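Local coordinates for hypothetical protein (Bacteroides caccae, PDB 4M8R) that is of unknown function but joins an N-terminal immunoglobulin-like domain to a WD40-like, probably beta-propeller, domain, at residues 55-58 / 59-63; 224-228 / 229-233; 297-301 / 302-306; 412-416 / 417-421; 36-39 / 40-44. One frame throughout, in Å; residues are numbered along the deposited sequence.

Interaction 1. Residues 55-58 / 59-63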
loop_
_atom_site.group_PDB
_atom_site.type_symbol
_atom_site.label_atom_id
_atom_site.label_comp_id
_atom_site.label_asym_id
_atom_site.label_seq_id
_atom_site.Cartn_x
_atom_site.Cartn_y
_atom_site.Cartn_z
ATOM N N PRO A 55 0.378 21.155 -11.325
ATOM C CA PRO A 55 -0.996 20.669 -11.475
ATOM C C PRO A 55 -1.119 19.500 -12.446
ATOM O O PRO A 55 -0.568 19.539 -13.541
ATOM C CB PRO A 55 -1.751 21.886 -12.021
ATOM C CG PRO A 55 -0.908 23.061 -11.661
ATOM C CD PRO A 55 0.504 22.566 -11.732
ATOM N N LEU A 56 -1.830 18.464 -12.020
ATOM C CA LEU A 56 -2.188 17.343 -12.870
ATOM C C LEU A 56 -3.586 16.883 -12.465
ATOM O O LEU A 56 -4.016 17.129 -11.332
ATOM C CB LEU A 56 -1.173 16.205 -12.724
ATOM C CG LEU A 56 -1.302 15.230 -11.537
ATOM C CD1 LEU A 56 -0.335 14.065 -11.704
ATOM C CD2 LEU A 56 -1.083 15.910 -10.193
ATOM N N PHE A 57 -4.301 16.243 -13.387
ATOM C CA PHE A 57 -5.557 15.584 -13.045
ATOM C C PHE A 57 -5.279 14.116 -12.717
ATOM O O PHE A 57 -4.613 13.427 -13.494
ATOM C CB PHE A 57 -6.588 15.676 -14.178
ATOM C CG PHE A 57 -7.953 15.189 -13.770
ATOM C CD1 PHE A 57 -8.261 13.838 -13.796
ATOM C CD2 PHE A 57 -8.909 16.081 -13.308
ATOM C CE1 PHE A 57 -9.502 13.390 -13.393
ATOM C CE2 PHE A 57 -10.154 15.634 -12.905
ATOM C CZ PHE A 57 -10.451 14.288 -12.947
ATOM N N PRO A 58 -5.796 13.620 -11.579
ATOM C CA PRO A 58 -6.587 14.314 -10.564
ATOM C C PRO A 58 -5.741 15.146 -9.615
ATOM O O PRO A 58 -4.599 14.802 -9.332
ATOM C CB PRO A 58 -7.230 13.168 -9.779
ATOM C CG PRO A 58 -6.252 12.051 -9.897
ATOM C CD PRO A 58 -5.648 12.185 -11.271
ATOM N N GLU A 59 -6.323 16.221 -9.107
ATOM C CA GLU A 59 -5.701 17.020 -8.058
ATOM C C GLU A 59 -5.965 16.362 -6.696
ATOM O O GLU A 59 -6.414 15.222 -6.627
ATOM C CB GLU A 59 -6.269 18.438 -8.078
ATOM C CG GLU A 59 -6.252 19.089 -9.446
ATOM C CD GLU A 59 -6.786 20.497 -9.400
ATOM O OE1 GLU A 59 -6.060 21.397 -8.933
ATOM O OE2 GLU A 59 -7.939 20.699 -9.826
ATOM N N GLY A 60 -5.665 17.077 -5.621
ATOM C CA GLY A 60 -6.056 16.660 -4.280
ATOM C C GLY A 60 -7.349 17.352 -3.880
ATOM O O GLY A 60 -7.500 18.554 -4.103
ATOM N N TYR A 61 -8.275 16.593 -3.293
ATOM C CA TYR A 61 -9.606 17.103 -2.948
ATOM C C TYR A 61 -10.001 16.710 -1.543
ATOM O O TYR A 61 -9.619 15.662 -1.062
ATOM C CB TYR A 61 -10.659 16.554 -3.906
ATOM C CG TYR A 61 -10.268 16.642 -5.357
ATOM C CD1 TYR A 61 -10.294 17.857 -6.024
ATOM C CD2 TYR A 61 -9.860 15.513 -6.061
ATOM C CE1 TYR A 61 -9.938 17.951 -7.363
ATOM C CE2 TYR A 61 -9.500 15.596 -7.400
ATOM C CZ TYR A 61 -9.541 16.817 -8.044
ATOM O OH TYR A 61 -9.186 16.909 -9.370
ATOM N N LEU A 62 -10.778 17.561 -0.892
ATOM C CA LEU A 62 -11.330 17.254 0.419
ATOM C C LEU A 62 -12.594 18.076 0.614
ATOM O O LEU A 62 -12.638 19.241 0.232
ATOM C CB LEU A 62 -10.313 17.573 1.511
ATOM C CG LEU A 62 -10.641 17.079 2.919
ATOM C CD1 LEU A 62 -10.753 15.559 2.955
ATOM C CD2 LEU A 62 -9.577 17.574 3.892
ATOM N N GLY A 63 -13.619 17.466 1.196
ATOM C CA GLY A 63 -14.887 18.152 1.412
ATOM C C GLY A 63 -16.064 17.195 1.513
ATOM O O GLY A 63 -16.055 16.141 0.878
#
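The backbone passes through a cis peptide bond between Phe57 and Pro58, continues extended through Glu59 and enters a strand at Gly60, so that Tyr61 looks back at the two residues flanking the cis bond. Its CB points toward 55-58, and CG lies beside the backbone N, opposite the carbonyl carbon (chi1 -47°), which lays the ring back along its own chain over Glu59. One ring face accordingly has Glu59 C 3.7 Å above its plane, near the rim. At the end of the ring, the amide Glu59 N donates to Tyr61 OH over 3.0 Å in a fairly straight bond (157° at the hydrogen). The proline meets the ring at its edge: Pro58 CB lies 4.1 Å from Tyr61 CE2, close to the ring plane. The same CB sits 4.2 Å above one face of the Phe57 ring. The tyrosine and phenylalanine side chains cross at about a right angle, Tyr61 OH lying 3.9 Å from Phe57 CE2.

This loop leads into strand 60-72 of the Ig-like domain, which pairs antiparallel with the preceding strand 43-50; Gly60 makes backbone hydrogen bonds with Trp50. A phenylalanine in place of Tyr61 would probably leave the Glu59 amide without its acceptor and the end of the ring without the bond that holds it. Both aromatic rings also serve an interface: Tyr61 meets the ring of Phe239 of a second subunit, and Phe57 that of Phe264 of the same subunit.

Interaction 2. Residues 224-228 / 229-233. With EDO (1,2-ethanediol), chain G.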
loop_
_atom_site.group_PDB
_atom_site.type_symbol
_atom_site.label_atom_id
_atom_site.label_comp_id
_atom_site.label_asym_id
_atom_site.label_seq_id
_atom_site.Cartn_x
_atom_site.Cartn_y
_atom_site.Cartn_z
ATOM N N ALA A 224 -9.788 7.715 17.694
ATOM C CA ALA A 224 -10.524 7.682 16.419
ATOM C C ALA A 224 -11.018 9.058 15.938
ATOM O O ALA A 224 -11.055 9.310 14.735
ATOM C CB ALA A 224 -11.691 6.717 16.511
ATOM N N GLY A 225 -11.384 9.939 16.869
ATOM C CA GLY A 225 -11.788 11.314 16.536
ATOM C C GLY A 225 -10.670 12.183 15.971
ATOM O O GLY A 225 -10.929 13.145 15.257
ATOM N N LEU A 226 -9.422 11.847 16.286
ATOM C CA LEU A 226 -8.273 12.554 15.729
ATOM C C LEU A 226 -7.893 12.054 14.340
ATOM O O LEU A 226 -7.417 12.826 13.513
ATOM C CB LEU A 226 -7.059 12.392 16.641
ATOM C CG LEU A 226 -7.202 12.912 18.071
ATOM C CD1 LEU A 226 -5.942 12.584 18.854
ATOM C CD2 LEU A 226 -7.470 14.407 18.088
ATOM N N GLU A 227 -8.095 10.765 14.080
ATOM C CA GLU A 227 -7.649 10.153 12.820
ATOM C C GLU A 227 -8.742 10.242 11.749
ATOM O O GLU A 227 -9.029 9.264 11.062
ATOM C CB GLU A 227 -7.225 8.691 13.061
ATOM C CG GLU A 227 -5.893 8.548 13.785
ATOM C CD GLU A 227 -4.709 8.917 12.903
ATOM O OE1 GLU A 227 -4.310 8.078 12.065
ATOM O OE2 GLU A 227 -4.171 10.040 13.048
ATOM N N GLN A 228 -9.319 11.430 11.583
ATOM C CA GLN A 228 -10.601 11.562 10.895
ATOM C C GLN A 228 -10.828 13.023 10.438
ATOM O O GLN A 228 -10.629 13.956 11.219
ATOM C CB GLN A 228 -11.679 11.032 11.858
ATOM C CG GLN A 228 -13.119 11.385 11.565
ATOM C CD GLN A 228 -13.516 12.783 12.020
ATOM O OE1 GLN A 228 -14.110 13.524 11.248
ATOM N NE2 GLN A 228 -13.196 13.147 13.265
ATOM N N SER A 229 -11.248 13.204 9.181
ATOM C CA SER A 229 -11.166 14.514 8.474
ATOM C C SER A 229 -12.009 15.683 9.029
ATOM O O SER A 229 -11.749 16.845 8.689
ATOM C CB SER A 229 -11.457 14.338 6.971
ATOM O OG SER A 229 -12.763 13.841 6.746
ATOM N N ASN A 230 -13.019 15.374 9.846
ATOM C CA ASN A 230 -13.792 16.395 10.577
ATOM C C ASN A 230 -13.365 16.524 12.054
ATOM O O ASN A 230 -14.168 16.903 12.916
ATOM C CB ASN A 230 -15.303 16.115 10.472
ATOM C CG ASN A 230 -15.946 16.790 9.273
ATOM O OD1 ASN A 230 -15.901 18.012 9.138
ATOM N ND2 ASN A 230 -16.556 15.995 8.401
ATOM N N TYR A 231 -12.096 16.212 12.331
ATOM C CA TYR A 231 -11.485 16.430 13.645
ATOM C C TYR A 231 -11.850 17.796 14.245
ATOM O O TYR A 231 -12.169 17.899 15.437
ATOM C CB TYR A 231 -9.937 16.339 13.534
ATOM C CG TYR A 231 -9.217 17.298 14.466
ATOM C CD1 TYR A 231 -8.917 16.940 15.777
ATOM C CD2 TYR A 231 -8.871 18.581 14.043
ATOM C CE1 TYR A 231 -8.282 17.825 16.631
ATOM C CE2 TYR A 231 -8.242 19.470 14.896
ATOM C CZ TYR A 231 -7.946 19.087 16.186
ATOM O OH TYR A 231 -7.316 19.964 17.035
ATOM N N ALA A 232 -11.767 18.842 13.421
ATOM C CA ALA A 232 -11.933 20.224 13.883
ATOM C C ALA A 232 -13.245 20.454 14.643
ATOM O O ALA A 232 -13.273 21.191 15.630
ATOM C CB ALA A 232 -11.824 21.186 12.711
ATOM N N THR A 233 -14.316 19.802 14.192
ATOM C CA THR A 233 -15.646 19.972 14.776
ATOM C C THR A 233 -16.136 18.752 15.577
ATOM O O THR A 233 -17.246 18.778 16.100
ATOM C CB THR A 233 -16.679 20.304 13.671
ATOM O OG1 THR A 233 -16.642 19.298 12.645
ATOM C CG2 THR A 233 -16.384 21.671 13.054
HETATM C C1 EDO G . -4.607 14.820 13.614
HETATM O O1 EDO G . -4.627 14.076 12.387
HETATM C C2 EDO G . -5.793 15.774 13.684
HETATM O O2 EDO G . -5.811 16.361 14.984
#
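A type I beta turn from Gln228 to Tyr231 organises this loop, closed by Tyr231 N donating to Gln228 O (2.9 Å, 137° at the hydrogen). The side chain of Gln228 reinforces it. Its CG stands opposite the backbone N (chi1 164°) and the chain then bends sharply at chi2, which swings the amide back over the turn. There Asn230 N donates to Gln228 OE1 over 2.6 Å, reaching the oxygen from above the amide plane, 54° out of it. The other end of the amide makes weak bonds, from Gln228 NE2 to Gly225 O at 3.0 Å and to the carbonyl of Lys234, so the group is held from both ends.

The turn belongs to the loop between strands 217-221 and 239-240 of the WD40-like domain. Asn230 carries it across to the Ig-like domain, since its OD1 accepts a hydrogen bond from Gly66 N, while its side chain packs on Asn230 of a second subunit.

On the apolar side, Leu226 CD2 reaches Tyr231 CD1 at 3.7 Å, the methyl approaching the ring obliquely. Both side chains also touch Phe178 of strand 173-180. A 1,2-ethanediol, probably from the crystallisation liquor, lies over one face of the tyrosine: its O2 is 3.2 Å above the ring plane, toward the rim, and its O1 donates a weak hydrogen bond to Leu226 O.

Interaction 3. Residues 297-301 / 302-306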
loop_
_atom_site.group_PDB
_atom_site.type_symbol
_atom_site.label_atom_id
_atom_site.label_comp_id
_atom_site.label_asym_id
_atom_site.label_seq_id
_atom_site.Cartn_x
_atom_site.Cartn_y
_atom_site.Cartn_z
ATOM N N GLU A 297 2.049 -12.080 39.770
ATOM C CA GLU A 297 2.467 -12.309 41.159
ATOM C C GLU A 297 3.981 -12.367 41.351
ATOM O O GLU A 297 4.730 -12.624 40.412
ATOM C CB GLU A 297 1.848 -13.608 41.695
ATOM C CG GLU A 297 0.325 -13.599 41.803
ATOM C CD GLU A 297 -0.207 -12.689 42.901
ATOM O OE1 GLU A 297 0.591 -12.188 43.724
ATOM O OE2 GLU A 297 -1.440 -12.474 42.942
ATOM N N GLY A 298 4.413 -12.112 42.585
ATOM C CA GLY A 298 5.811 -12.281 42.984
ATOM C C GLY A 298 6.695 -11.046 42.891
ATOM O O GLY A 298 7.846 -11.082 43.321
ATOM N N ILE A 299 6.167 -9.953 42.340
ATOM C CA ILE A 299 6.931 -8.713 42.193
ATOM C C ILE A 299 6.254 -7.552 42.923
ATOM O O ILE A 299 5.092 -7.229 42.659
ATOM C CB ILE A 299 7.122 -8.337 40.705
ATOM C CG1 ILE A 299 7.992 -9.383 39.990
ATOM C CG2 ILE A 299 7.751 -6.953 40.571
ATOM C CD1 ILE A 299 7.211 -10.511 39.349
ATOM N N GLU A 300 6.995 -6.940 43.843
ATOM C CA GLU A 300 6.579 -5.711 44.510
ATOM C C GLU A 300 7.802 -4.795 44.593
ATOM O O GLU A 300 8.718 -5.040 45.381
ATOM C CB GLU A 300 6.011 -6.010 45.900
ATOM C CG GLU A 300 5.298 -4.830 46.549
ATOM C CD GLU A 300 4.416 -5.241 47.720
ATOM O OE1 GLU A 300 4.953 -5.765 48.721
ATOM O OE2 GLU A 300 3.187 -5.025 47.643
ATOM N N ALA A 301 7.813 -3.751 43.766
ATOM C CA ALA A 301 9.003 -2.920 43.569
ATOM C C ALA A 301 8.742 -1.447 43.884
ATOM O O ALA A 301 7.623 -1.060 44.215
ATOM C CB ALA A 301 9.497 -3.070 42.139
ATOM N N ASP A 302 9.789 -0.633 43.778
ATOM C CA ASP A 302 9.706 0.794 44.100
ATOM C C ASP A 302 9.285 1.656 42.915
ATOM O O ASP A 302 8.899 2.807 43.101
ATOM C CB ASP A 302 11.038 1.280 44.670
ATOM C CG ASP A 302 11.380 0.609 45.983
ATOM O OD1 ASP A 302 10.491 0.535 46.854
ATOM O OD2 ASP A 302 12.533 0.156 46.145
ATOM N N ALA A 303 9.379 1.106 41.707
ATOM C CA ALA A 303 8.774 1.720 40.520
ATOM C C ALA A 303 8.675 0.692 39.399
ATOM O O ALA A 303 9.564 -0.152 39.237
ATOM C CB ALA A 303 9.570 2.931 40.056
ATOM N N ILE A 304 7.576 0.748 38.650
ATOM C CA ILE A 304 7.365 -0.142 37.518
ATOM C C ILE A 304 6.742 0.646 36.375
ATOM O O ILE A 304 5.698 1.277 36.548
ATOM C CB ILE A 304 6.448 -1.329 37.870
ATOM C CG1 ILE A 304 7.053 -2.153 39.012
ATOM C CG2 ILE A 304 6.233 -2.220 36.649
ATOM C CD1 ILE A 304 6.185 -3.306 39.463
ATOM N N ILE A 305 7.393 0.609 35.218
ATOM C CA ILE A 305 6.886 1.264 34.024
ATOM C C ILE A 305 6.878 0.256 32.875
ATOM O O ILE A 305 7.919 -0.315 32.553
ATOM C CB ILE A 305 7.767 2.464 33.629
ATOM C CG1 ILE A 305 7.954 3.410 34.822
ATOM C CG2 ILE A 305 7.152 3.211 32.447
ATOM C CD1 ILE A 305 8.967 4.512 34.577
ATOM N N PRO A 306 5.709 0.035 32.249
ATOM C CA PRO A 306 5.690 -0.828 31.076
ATOM C C PRO A 306 6.340 -0.150 29.869
ATOM O O PRO A 306 6.318 1.076 29.765
ATOM C CB PRO A 306 4.191 -1.044 30.807
ATOM C CG PRO A 306 3.467 -0.480 31.980
ATOM C CD PRO A 306 4.370 0.553 32.567
#
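Ile304 is the tightly packed centre of this contact, meeting Ala301 and Ile299 from the preceding loop with two successive atoms of one branch, CG1 and CD1. Its CG1 lies 4.1 Å from Ala301 CB, and its CD1 lies 4.1 Å from Ile299 CG2. The chain of Ile304 is extended beyond CG1 (chi2 177°), which carries CD1 out to that methyl. The two isoleucines cross at about a right angle and touch through a single pair of methyls, because the CG1 branch of Ile299 leads off elsewhere. Trp282 and Pro284 of strand 282-288 pack against Ile304, and Pro284 also touches Ile299, so the group is enclosed beyond the loop itself.

The corner between the two segments is a classic beta bulge: at the start of strand 303-310, an outermost strand of a four-stranded antiparallel sheet in the WD40-like domain, Asp302 and Ala303 both face Tyr332 of the neighbouring strand 325-333. Asp302 directs its carboxylate away from the apolar cluster, where OD1 forms a salt bridge with Lys281 and OD2 accepts from Ser334 N.

The loose side is the approach to the bulge. Glu297, Gly298 and Glu300 are exposed, and the CB of Glu300 points away from the strand, with its side chain touching Lys277 and Lys281.

Interaction 4. Residues 412-416 / 417-421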
loop_
_atom_site.group_PDB
_atom_site.type_symbol
_atom_site.label_atom_id
_atom_site.label_comp_id
_atom_site.label_asym_id
_atom_site.label_seq_id
_atom_site.Cartn_x
_atom_site.Cartn_y
_atom_site.Cartn_z
ATOM N N SER A 412 21.242 17.140 29.510
ATOM C CA SER A 412 21.626 16.828 30.891
ATOM C C SER A 412 20.843 17.659 31.919
ATOM O O SER A 412 20.614 17.197 33.039
ATOM C CB SER A 412 23.128 17.048 31.085
ATOM O OG SER A 412 23.878 16.182 30.253
ATOM N N ASP A 413 20.447 18.878 31.547
ATOM C CA ASP A 413 19.669 19.743 32.451
ATOM C C ASP A 413 18.298 19.124 32.755
ATOM O O ASP A 413 18.057 18.694 33.885
ATOM C CB ASP A 413 19.553 21.190 31.915
ATOM C CG ASP A 413 18.967 21.275 30.504
ATOM O OD1 ASP A 413 19.054 20.293 29.734
ATOM O OD2 ASP A 413 18.418 22.342 30.163
HETATM N N MSE A 414 17.431 19.057 31.742
HETATM C CA MSE A 414 16.144 18.356 31.808
HETATM C C MSE A 414 15.443 18.431 33.149
HETATM O O MSE A 414 15.474 17.468 33.920
HETATM C CB MSE A 414 16.369 16.882 31.432
HETATM C CG MSE A 414 17.070 16.678 30.085
HETATM SE SE MSE A 414 15.945 17.235 28.558
HETATM C CE MSE A 414 15.180 15.470 28.164
ATOM N N PRO A 415 14.787 19.570 33.443
ATOM C CA PRO A 415 13.988 19.699 34.667
ATOM C C PRO A 415 12.579 19.095 34.516
ATOM O O PRO A 415 11.576 19.787 34.720
ATOM C CB PRO A 415 13.929 21.216 34.875
ATOM C CG PRO A 415 13.964 21.768 33.494
ATOM C CD PRO A 415 14.823 20.834 32.683
ATOM N N TYR A 416 12.525 17.805 34.177
ATOM C CA TYR A 416 11.273 17.103 33.878
ATOM C C TYR A 416 11.251 15.722 34.526
ATOM O O TYR A 416 12.295 15.086 34.685
ATOM C CB TYR A 416 11.107 16.889 32.367
ATOM C CG TYR A 416 11.443 18.068 31.480
ATOM C CD1 TYR A 416 10.706 19.240 31.538
ATOM C CD2 TYR A 416 12.480 17.991 30.554
ATOM C CE1 TYR A 416 11.004 20.317 30.719
ATOM C CE2 TYR A 416 12.785 19.064 29.727
ATOM C CZ TYR A 416 12.043 20.221 29.815
ATOM O OH TYR A 416 12.337 21.288 29.002
ATOM N N ASN A 417 10.052 15.255 34.873
ATOM C CA ASN A 417 9.834 13.855 35.271
ATOM C C ASN A 417 9.252 13.016 34.137
ATOM O O ASN A 417 9.364 11.788 34.150
ATOM C CB ASN A 417 8.900 13.763 36.486
ATOM C CG ASN A 417 9.643 13.854 37.806
ATOM O OD1 ASN A 417 10.675 13.210 37.995
ATOM N ND2 ASN A 417 9.111 14.643 38.734
ATOM N N SER A 418 8.617 13.678 33.175
ATOM C CA SER A 418 8.066 13.004 32.009
ATOM C C SER A 418 8.543 13.690 30.744
ATOM O O SER A 418 8.480 14.917 30.630
ATOM C CB SER A 418 6.541 13.025 32.055
ATOM O OG SER A 418 6.067 12.495 33.277
ATOM N N VAL A 419 9.033 12.889 29.804
ATOM C CA VAL A 419 9.308 13.367 28.453
ATOM C C VAL A 419 8.627 12.446 27.455
ATOM O O VAL A 419 8.383 11.277 27.750
ATOM C CB VAL A 419 10.817 13.449 28.139
ATOM C CG1 VAL A 419 11.469 14.535 28.981
ATOM C CG2 VAL A 419 11.504 12.105 28.345
ATOM N N VAL A 420 8.330 12.979 26.276
ATOM C CA VAL A 420 7.612 12.235 25.256
ATOM C C VAL A 420 8.098 12.615 23.866
ATOM O O VAL A 420 8.265 13.792 23.557
ATOM C CB VAL A 420 6.083 12.465 25.375
ATOM C CG1 VAL A 420 5.747 13.954 25.401
ATOM C CG2 VAL A 420 5.338 11.766 24.247
ATOM N N TRP A 421 8.340 11.607 23.035
ATOM C CA TRP A 421 8.605 11.827 21.617
ATOM C C TRP A 421 7.280 12.072 20.893
ATOM O O TRP A 421 6.283 11.404 21.174
ATOM C CB TRP A 421 9.289 10.608 21.003
ATOM C CG TRP A 421 10.771 10.522 21.233
ATOM C CD1 TRP A 421 11.430 9.589 21.974
ATOM C CD2 TRP A 421 11.774 11.391 20.697
ATOM N NE1 TRP A 421 12.777 9.822 21.937
ATOM C CE2 TRP A 421 13.018 10.922 21.161
ATOM C CE3 TRP A 421 11.740 12.517 19.871
ATOM C CZ2 TRP A 421 14.226 11.541 20.830
ATOM C CZ3 TRP A 421 12.940 13.137 19.541
ATOM C CH2 TRP A 421 14.167 12.645 20.020
#
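Tyr416 can be followed from the backbone outward, since nearly every level of its side chain meets something different. At the base, Tyr416 CB is 3.7 Å from Ser418 O, on the inside of the bend into the strand. Its CG lies opposite the carbonyl carbon (chi1 -44°), and from there the ring passes Val419, the two side chains crossing at about a right angle with Tyr416 CD2 3.9 Å from Val419 CG1. One face of the ring has Pro415 CD 4.0 Å above it, toward the rim. At the edge, in the ring plane, sits the selenium of Met414, a selenomethionine; SE lies 3.8 Å from Tyr416 CE2. The tip, Tyr416 OH, is hydrogen-bonded to Glu130 OE1 on strand 128-133, so the buried hydroxyl has a polar mate.

Val419 CG1 is shared: besides the tyrosine it receives the Met414 methyl, with CE at 3.9 Å. The methionine reaches it because its chain bends at both chi2 and chi3, folding the methyl back toward the strand, and Leu119 of strand 118-123 touches both Met414 and Val419. In the backbone, Pro415 is the centre of an inverse gamma turn, in which Tyr416 N makes a weak bond to Met414 O. Asn417, on the exposed side, turns its OD1 to Arg393.

Strand 419-422 then pairs antiparallel with 118-123, placing the last strand of the chain beside the first of the WD40-like domain, the closure by which beta-propellers typically join their two ends in one blade.

Interaction 5. Residues 36-39 / 40-44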
loop_
_atom_site.group_PDB
_atom_site.type_symbol
_atom_site.label_atom_id
_atom_site.label_comp_id
_atom_site.label_asym_id
_atom_site.label_seq_id
_atom_site.Cartn_x
_atom_site.Cartn_y
_atom_site.Cartn_z
ATOM N N ASP A 36 -27.733 38.666 4.979
ATOM C CA ASP A 36 -29.001 38.798 5.694
ATOM C C ASP A 36 -29.749 37.473 5.644
ATOM O O ASP A 36 -29.857 36.866 4.582
ATOM C CB ASP A 36 -29.857 39.900 5.062
ATOM C CG ASP A 36 -29.161 41.256 5.053
ATOM O OD1 ASP A 36 -28.422 41.564 6.015
ATOM O OD2 ASP A 36 -29.360 42.021 4.082
ATOM N N GLY A 37 -30.242 37.021 6.794
ATOM C CA GLY A 37 -31.080 35.821 6.862
ATOM C C GLY A 37 -30.443 34.582 7.471
ATOM O O GLY A 37 -30.962 33.481 7.309
ATOM N N PHE A 38 -29.331 34.741 8.184
ATOM C CA PHE A 38 -28.741 33.613 8.902
ATOM C C PHE A 38 -29.678 33.129 10.000
ATOM O O PHE A 38 -30.509 33.894 10.500
ATOM C CB PHE A 38 -27.380 33.985 9.486
ATOM C CG PHE A 38 -26.327 34.215 8.442
ATOM C CD1 PHE A 38 -25.598 33.152 7.926
ATOM C CD2 PHE A 38 -26.075 35.491 7.964
ATOM C CE1 PHE A 38 -24.630 33.364 6.960
ATOM C CE2 PHE A 38 -25.108 35.706 7.001
ATOM C CZ PHE A 38 -24.385 34.646 6.497
ATOM N N GLN A 39 -29.538 31.856 10.368
ATOM C CA GLN A 39 -30.435 31.221 11.330
ATOM C C GLN A 39 -29.660 30.396 12.346
ATOM O O GLN A 39 -28.553 29.937 12.067
ATOM C CB GLN A 39 -31.439 30.330 10.606
ATOM C CG GLN A 39 -32.269 31.061 9.563
ATOM C CD GLN A 39 -33.449 30.246 9.061
ATOM O OE1 GLN A 39 -33.647 29.098 9.458
ATOM N NE2 GLN A 39 -34.248 30.845 8.183
ATOM N N GLU A 40 -30.246 30.219 13.531
ATOM C CA GLU A 40 -29.664 29.360 14.559
ATOM C C GLU A 40 -29.510 27.964 13.982
ATOM O O GLU A 40 -30.459 27.405 13.429
ATOM C CB GLU A 40 -30.567 29.271 15.793
ATOM C CG GLU A 40 -30.704 30.550 16.607
ATOM C CD GLU A 40 -31.817 30.461 17.644
ATOM O OE1 GLU A 40 -31.957 29.395 18.289
ATOM O OE2 GLU A 40 -32.555 31.456 17.818
ATOM N N GLY A 41 -28.312 27.411 14.094
ATOM C CA GLY A 41 -28.060 26.062 13.612
ATOM C C GLY A 41 -27.429 26.004 12.236
ATOM O O GLY A 41 -26.998 24.933 11.814
ATOM N N ASP A 42 -27.378 27.133 11.527
ATOM C CA ASP A 42 -26.639 27.205 10.268
ATOM C C ASP A 42 -25.203 26.775 10.521
ATOM O O ASP A 42 -24.601 27.167 11.522
ATOM C CB ASP A 42 -26.652 28.620 9.676
ATOM C CG ASP A 42 -27.969 28.965 8.998
ATOM O OD1 ASP A 42 -28.929 28.177 9.103
ATOM O OD2 ASP A 42 -28.054 30.037 8.359
ATOM N N GLN A 43 -24.675 25.940 9.630
ATOM C CA GLN A 43 -23.291 25.498 9.717
ATOM C C GLN A 43 -22.528 25.989 8.492
ATOM O O GLN A 43 -23.118 26.525 7.548
ATOM C CB GLN A 43 -23.224 23.977 9.853
ATOM C CG GLN A 43 -24.039 23.450 11.034
ATOM C CD GLN A 43 -23.717 22.010 11.419
ATOM O OE1 GLN A 43 -22.656 21.480 11.089
ATOM N NE2 GLN A 43 -24.639 21.374 12.135
ATOM N N VAL A 44 -21.212 25.836 8.529
ATOM C CA VAL A 44 -20.365 26.259 7.431
ATOM C C VAL A 44 -19.437 25.113 7.053
ATOM O O VAL A 44 -18.811 24.504 7.920
ATOM C CB VAL A 44 -19.553 27.511 7.815
ATOM C CG1 VAL A 44 -18.597 27.902 6.700
ATOM C CG2 VAL A 44 -20.487 28.672 8.145
#
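Backbone hydrogen bonding defines the bend between Gln39 and Asp42, a type II beta turn closed by Asp42 N donating to Gln39 O at 3.1 Å with an angle of 162°. The amide comes in above the carbonyl plane. Gly41 supplies the positive phi that a type II turn favours at its third position.

Side chain to backbone, Asp42 folds back over the turn. With chi1 at -77° its CG lies beside its own N, which brings OD2 to 3.1 Å from Gln39 N for a weak hydrogen bond. The stronger charge partner of this oxygen is Arg96, which forms a salt bridge with it from strand 88-96. An alanine in place of Asp42 would probably leave Arg96 without its ionic mate and the backbone N-H of Gln39 without its weak acceptor.

Van der Waals contacts fill in around the carboxylate. Asp42 OD1 is 3.6 Å from Gln39 CB, and OD2 is 4.0 Å from Phe38 CD1, the ring and carboxylate planes being 63° apart.

The turn links strands 30-36 and 43-50 of the Ig-like domain. Phe38 is buried against Ile33, Met77 and Leu94 from strands 30-36, 76-80 and 88-96, while Gln39 packs on Glu40 of a second subunit and Glu40 on Gln39 of that subunit.

Along the chain the order is interaction 5, 1, 2, 3, 4. Interactions 5 and 1 lie in the Ig-like domain, at the entrances to strands 43-50 and 60-72, which are neighbours in one sheet; their centres are about 30 Å apart. Interactions 2, 3 and 4 belong to the WD40-like domain, 3 and 4 with centres about 22 Å apart but on separate sheets. Interaction 2 is where, among these five, the two domains meet: it touches interaction 1, Leu62 CD1 being 4.3 Å from Ser229 CB, whereas interactions 3 and 5 are about 57 Å apart between centres. Interactions 1, 2 and 5 also touch a second subunit, so the interdomain region takes part in assembly.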